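Staphylococcus aureus CymR (Staphylococcus aureus, PDB 3T8R) probably acts as a dimeric, DNA-binding transcriptional regulator of the Rrf2 type that senses oxidation through a thiol and adjusts stress resistance and the oxidative response. Local coordinates at residues S98-P101 against A102-Q105; L106-R109 against M110-A113. All coordinates share one frame; numbering follows the deposited sequence.

How the contacts relate
Contacts 1 and 2 follow each other along helix 101-119, the long helix that reaches away from the rest of the chain toward the second subunit. Contact 1 holds the loop before this helix and its first turn; contact 2 holds the next two turns. Their centres lie about 12 Å apart, and about 31 and 21 Å from the centre of the chain. The two meet where Glu99 OE1 of contact 1 comes within 3.0 Å of Trp107 NE1 of contact 2, a probable hydrogen bond. Arg11 of the second subunit joins them again, pairing with Glu99 and packing on Trp107, so both contacts touch the second subunit.

Contact 1 of 2, residues S98-P101 against A102-Q105; sequences SEPP and AQKQ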
ATOM      1  N   SER A  98      -0.381  16.690  11.704  1.00 41.44           N
ATOM      2  CA  SER A  98      -1.650  16.850  12.412  1.00 43.71           C
ATOM      3  C   SER A  98      -2.366  15.525  12.706  1.00 36.67           C
ATOM      4  O   SER A  98      -3.238  15.472  13.570  1.00 42.46           O
ATOM      5  CB  SER A  98      -2.584  17.820  11.667  1.00 40.37           C
ATOM      6  OG  SER A  98      -2.737  17.468  10.298  1.00 42.93           O
ATOM      7  N   GLU A  99      -1.996  14.462  11.995  1.00 37.57           N
ATOM      8  CA  GLU A  99      -2.662  13.171  12.166  1.00 32.99           C
ATOM      9  C   GLU A  99      -2.597  12.674  13.597  1.00 33.66           C
ATOM     10  O   GLU A  99      -1.530  12.647  14.203  1.00 32.10           O
ATOM     11  CB  GLU A  99      -2.076  12.109  11.237  1.00 33.71           C
ATOM     12  CG  GLU A  99      -2.644  12.149   9.839  1.00 35.98           C
ATOM     13  CD  GLU A  99      -2.214  10.964   9.010  1.00 37.37           C
ATOM     14  OE1 GLU A  99      -2.932  10.632   8.046  1.00 41.26           O
ATOM     15  OE2 GLU A  99      -1.159  10.369   9.322  1.00 35.70           O
ATOM     16  N   PRO A 100      -3.749  12.271  14.143  1.00 29.82           N
ATOM     17  CA  PRO A 100      -3.763  11.721  15.499  1.00 31.11           C
ATOM     18  C   PRO A 100      -2.918  10.453  15.586  1.00 26.54           C
ATOM     19  O   PRO A 100      -2.773   9.730  14.595  1.00 24.82           O
ATOM     20  CB  PRO A 100      -5.245  11.419  15.749  1.00 32.66           C
ATOM     21  CG  PRO A 100      -5.887  11.404  14.407  1.00 34.20           C
ATOM     22  CD  PRO A 100      -5.094  12.343  13.549  1.00 33.05           C
ATOM     23  N   PRO A 101      -2.341  10.192  16.763  1.00 28.85           N
ATOM     24  CA  PRO A 101      -1.512   9.011  16.994  1.00 27.87           C
ATOM     25  C   PRO A 101      -2.182   7.691  16.592  1.00 25.66           C
ATOM     26  O   PRO A 101      -1.500   6.824  16.046  1.00 25.48           O
ATOM     27  CB  PRO A 101      -1.259   9.068  18.503  1.00 29.24           C
ATOM     28  CG  PRO A 101      -1.200  10.524  18.775  1.00 29.92           C
ATOM     29  CD  PRO A 101      -2.329  11.092  17.930  1.00 31.32           C
ATOM     30  N   ALA A 102      -3.476   7.526  16.847  1.00 24.05           N
ATOM     31  CA  ALA A 102      -4.138   6.295  16.436  1.00 24.94           C
ATOM     32  C   ALA A 102      -4.091   6.095  14.920  1.00 20.73           C
ATOM     33  O   ALA A 102      -3.957   4.969  14.436  1.00 21.05           O
ATOM     34  CB  ALA A 102      -5.592   6.267  16.935  1.00 26.31           C
ATOM     35  N   GLN A 103      -4.237   7.182  14.172  1.00 21.21           N
ATOM     36  CA  GLN A 103      -4.221   7.084  12.714  1.00 21.90           C
ATOM     37  C   GLN A 103      -2.818   6.785  12.196  1.00 22.72           C
ATOM     38  O   GLN A 103      -2.641   5.987  11.277  1.00 20.31           O
ATOM     39  CB  GLN A 103      -4.763   8.359  12.082  1.00 23.01           C
ATOM     40  CG  GLN A 103      -4.859   8.317  10.571  1.00 24.83           C
ATOM     41  CD  GLN A 103      -5.746   9.415  10.030  1.00 28.17           C
ATOM     42  OE1 GLN A 103      -6.563   9.975  10.759  1.00 29.67           O
ATOM     43  NE2 GLN A 103      -5.611   9.712   8.744  1.00 29.59           N
ATOM     44  N   LYS A 104      -1.818   7.426  12.788  1.00 23.01           N
ATOM     45  CA  LYS A 104      -0.437   7.095  12.444  1.00 21.09           C
ATOM     46  C   LYS A 104      -0.162   5.611  12.683  1.00 23.56           C
ATOM     47  O   LYS A 104       0.491   4.962  11.873  1.00 24.34           O
ATOM     48  CB  LYS A 104       0.562   7.959  13.224  1.00 25.03           C
ATOM     49  CG  LYS A 104       0.675   9.390  12.722  1.00 33.30           C
ATOM     50  CD  LYS A 104       1.631  10.185  13.596  1.00 36.67           C
ATOM     51  CE  LYS A 104       1.556  11.682  13.308  1.00 37.12           C
ATOM     52  NZ  LYS A 104       2.447  12.082  12.180  1.00 46.96           N
ATOM     53  N   GLN A 105      -0.658   5.068  13.793  1.00 19.84           N
ATOM     54  CA  GLN A 105      -0.438   3.662  14.089  1.00 21.10           C
ATOM     55  C   GLN A 105      -1.188   2.754  13.117  1.00 22.25           C
ATOM     56  O   GLN A 105      -0.702   1.686  12.743  1.00 22.31           O
ATOM     57  CB  GLN A 105      -0.790   3.335  15.540  1.00 20.27           C
ATOM     58  CG  GLN A 105      -0.591   1.872  15.921  1.00 22.94           C
ATOM     59  CD  GLN A 105       0.838   1.395  15.669  1.00 30.54           C
ATOM     60  OE1 GLN A 105       1.755   2.206  15.521  1.00 30.03           O
ATOM     61  NE2 GLN A 105       1.029   0.079  15.618  1.00 33.90           N
TER
HETATM   62  O   HOH W   1       1.610  10.982   9.572  1.00 37.32           O
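Glu99 reaches forward from the loop over the first turn of helix 101-119 and meets Gln103 and Lys104. Its CB lies 4.1 Å from Lys104 CG. With CG anti to the carbonyl carbon (chi1 -83°) and the chain extended beyond it, the side chain runs on to Gln103, where CG comes 4.0 Å from Gln103 NE2 and Glu99 CD lies 3.6 Å from the same nitrogen. The two side chains cross at about a right angle, and carboxylate and amide are turned 51° from each other. At the tip, Glu99 OE1 is 2.9 Å from Gln103 NE2; Glu99 OE1 also forms a salt bridge with Arg11 NE of the second subunit. The other oxygen, Glu99 OE2, accepts a hydrogen bond of 2.8 Å from a water, which in turn accepts one from Lys104 NZ. Lys104 bends only at its far end: CE passes 3.4 Å from Glu99 O, and NZ also bonds to Ile96 O.

Pro100 is the N-cap. Its carbonyl O takes the amide hydrogen of Lys104 N at 3.1 Å, nearly straight at 167°, and a weak second one from Gln103 N; Pro101 O continues the helix by accepting from Gln105 N. The Pro100 ring flanks Gln103, its CD 3.9 Å from Gln103 OE1. That amide is claimed by the second subunit at both ends, OE1 by the hydroxyl of Thr15 and NE2 by the carbonyl of Arg11, while Ala102 packs on Tyr129 of the second subunit.

In the buried carboxylate of Glu99, OE1 faces Arg11 of the second subunit as well as Trp107 of its own helix, while OE2 is joined through water to Lys104. Arg11, the lysine and the donors around it would be expected to favour its ionised form.

Contact 2 of 2, residues L106-R109 against M110-A113; sequences LWIR and MRDA
Met110 lays its sulfur against the edge of the Trp107 indole, a Met-aromatic contact between residues three apart on helix 101-119. SD lies in the ring plane, 3.3 Å from Trp107 CE3 and 83° off the normal of the six-membered ring. The two side chains run side by side, and the methionine, with CG anti to its carbonyl carbon (chi1 -68°), bends at its last torsion to bring CE near the same edge. Leu106 CG approaches SD at 4.2 Å. The second subunit adds to this tightly packed part: its Val114 packs on Met110, its Arg11 on Trp107. Arg109, over whose guanidinium Leu106 CD1 lies, donates a hydrogen bond from NH1 to Thr121 OG1 of the second subunit.

The Ile108 and Arg111 side is looser, and Arg111 is exposed. Ile108 CD1 rests over one guanidinium face, 3.6 Å above its plane and toward the rim. The backbone bonds of the helix run through both parts, the straightest from Arg111 N to Trp107 O at 175°. Asp112 OD1, which also pairs with Arg115, lies in the guanidinium plane and is gripped side-on in a salt bridge, Arg111 NE and NH2 each standing 3.2 Å from that one oxygen.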
ATOM      1  N   LEU A 106      -2.373   3.186  12.704  1.00 21.87           N
ATOM      2  CA  LEU A 106      -3.125   2.441  11.699  1.00 20.36           C
ATOM      3  C   LEU A 106      -2.304   2.250  10.423  1.00 23.39           C
ATOM      4  O   LEU A 106      -2.228   1.146   9.887  1.00 24.08           O
ATOM      5  CB  LEU A 106      -4.432   3.164  11.368  1.00 22.29           C
ATOM      6  CG  LEU A 106      -5.279   2.489  10.287  1.00 24.38           C
ATOM      7  CD1 LEU A 106      -5.676   1.090  10.711  1.00 23.65           C
ATOM      8  CD2 LEU A 106      -6.513   3.346  10.003  1.00 23.64           C
ATOM      9  N   TRP A 107      -1.677   3.321   9.941  1.00 23.74           N
ATOM     10  CA  TRP A 107      -0.847   3.220   8.740  1.00 23.67           C
ATOM     11  C   TRP A 107       0.324   2.276   8.969  1.00 25.48           C
ATOM     12  O   TRP A 107       0.732   1.547   8.062  1.00 25.06           O
ATOM     13  CB  TRP A 107      -0.298   4.580   8.297  1.00 25.24           C
ATOM     14  CG  TRP A 107      -1.272   5.681   8.151  1.00 30.03           C
ATOM     15  CD1 TRP A 107      -1.103   6.973   8.560  1.00 33.18           C
ATOM     16  CD2 TRP A 107      -2.566   5.618   7.544  1.00 30.19           C
ATOM     17  NE1 TRP A 107      -2.213   7.715   8.253  1.00 32.82           N
ATOM     18  CE2 TRP A 107      -3.125   6.910   7.625  1.00 34.00           C
ATOM     19  CE3 TRP A 107      -3.306   4.601   6.941  1.00 30.27           C
ATOM     20  CZ2 TRP A 107      -4.392   7.204   7.134  1.00 35.54           C
ATOM     21  CZ3 TRP A 107      -4.565   4.897   6.450  1.00 34.45           C
ATOM     22  CH2 TRP A 107      -5.095   6.186   6.551  1.00 35.96           C
ATOM     23  N   ILE A 108       0.875   2.296  10.177  1.00 24.65           N
ATOM     24  CA  ILE A 108       1.980   1.398  10.498  1.00 24.81           C
ATOM     25  C   ILE A 108       1.492  -0.039  10.420  1.00 25.34           C
ATOM     26  O   ILE A 108       2.199  -0.922   9.917  1.00 25.07           O
ATOM     27  CB  ILE A 108       2.554   1.657  11.910  1.00 25.74           C
ATOM     28  CG1 ILE A 108       3.201   3.041  11.986  1.00 28.22           C
ATOM     29  CG2 ILE A 108       3.554   0.572  12.292  1.00 25.52           C
ATOM     30  CD1 ILE A 108       4.204   3.309  10.928  1.00 30.49           C
ATOM     31  N   ARG A 109       0.284  -0.275  10.931  1.00 21.95           N
ATOM     32  CA  ARG A 109      -0.310  -1.610  10.898  1.00 22.25           C
ATOM     33  C   ARG A 109      -0.502  -2.087   9.462  1.00 23.78           C
ATOM     34  O   ARG A 109      -0.257  -3.253   9.149  1.00 25.87           O
ATOM     35  CB  ARG A 109      -1.645  -1.644  11.650  1.00 26.88           C
ATOM     36  CG  ARG A 109      -1.539  -2.094  13.099  1.00 36.04           C
ATOM     37  CD  ARG A 109      -2.934  -2.351  13.709  1.00 37.70           C
ATOM     38  NE  ARG A 109      -3.654  -1.102  13.958  1.00 37.16           N
ATOM     39  CZ  ARG A 109      -4.978  -0.968  13.932  1.00 41.73           C
ATOM     40  NH1 ARG A 109      -5.759  -2.010  13.670  1.00 39.70           N
ATOM     41  NH2 ARG A 109      -5.522   0.215  14.168  1.00 41.06           N
ATOM     42  N   MET A 110      -0.944  -1.189   8.594  1.00 21.36           N
ATOM     43  CA  MET A 110      -1.128  -1.523   7.187  1.00 22.03           C
ATOM     44  C   MET A 110       0.212  -1.859   6.541  1.00 23.59           C
ATOM     45  O   MET A 110       0.352  -2.890   5.904  1.00 20.93           O
ATOM     46  CB  MET A 110      -1.817  -0.376   6.458  1.00 23.27           C
ATOM     47  CG  MET A 110      -3.259  -0.191   6.910  1.00 26.11           C
ATOM     48  SD  MET A 110      -3.965   1.384   6.400  1.00 35.51           S
ATOM     49  CE  MET A 110      -3.322   1.485   4.728  1.00 36.36           C
ATOM     50  N   ARG A 111       1.187  -0.975   6.722  1.00 23.47           N
ATOM     51  CA  ARG A 111       2.548  -1.197   6.230  1.00 24.10           C
ATOM     52  C   ARG A 111       3.086  -2.554   6.651  1.00 25.88           C
ATOM     53  O   ARG A 111       3.601  -3.320   5.823  1.00 24.65           O
ATOM     54  CB  ARG A 111       3.467  -0.098   6.764  1.00 26.49           C
ATOM     55  CG  ARG A 111       4.914  -0.239   6.331  1.00 30.61           C
ATOM     56  CD  ARG A 111       5.820   0.623   7.196  1.00 34.54           C
ATOM     57  NE  ARG A 111       6.043   0.036   8.513  1.00 35.37           N
ATOM     58  CZ  ARG A 111       6.689   0.649   9.502  1.00 37.11           C
ATOM     59  NH1 ARG A 111       7.154   1.878   9.327  1.00 33.46           N
ATOM     60  NH2 ARG A 111       6.858   0.041  10.668  1.00 35.74           N
ATOM     61  N   ASP A 112       2.965  -2.858   7.941  1.00 24.97           N
ATOM     62  CA  ASP A 112       3.421  -4.131   8.480  1.00 25.10           C
ATOM     63  C   ASP A 112       2.695  -5.327   7.863  1.00 26.96           C
ATOM     64  O   ASP A 112       3.291  -6.380   7.680  1.00 25.26           O
ATOM     65  CB  ASP A 112       3.287  -4.167  10.010  1.00 26.98           C
ATOM     66  CG  ASP A 112       4.334  -3.318  10.717  1.00 31.23           C
ATOM     67  OD1 ASP A 112       5.131  -2.631  10.044  1.00 35.75           O
ATOM     68  OD2 ASP A 112       4.355  -3.336  11.964  1.00 43.88           O
ATOM     69  N   ALA A 113       1.409  -5.184   7.549  1.00 25.09           N
ATOM     70  CA  ALA A 113       0.695  -6.282   6.903  1.00 25.00           C
ATOM     71  C   ALA A 113       1.255  -6.558   5.505  1.00 23.61           C
ATOM     72  O   ALA A 113       1.367  -7.707   5.089  1.00 23.17           O
ATOM     73  CB  ALA A 113      -0.784  -5.974   6.821  1.00 25.71           C
TER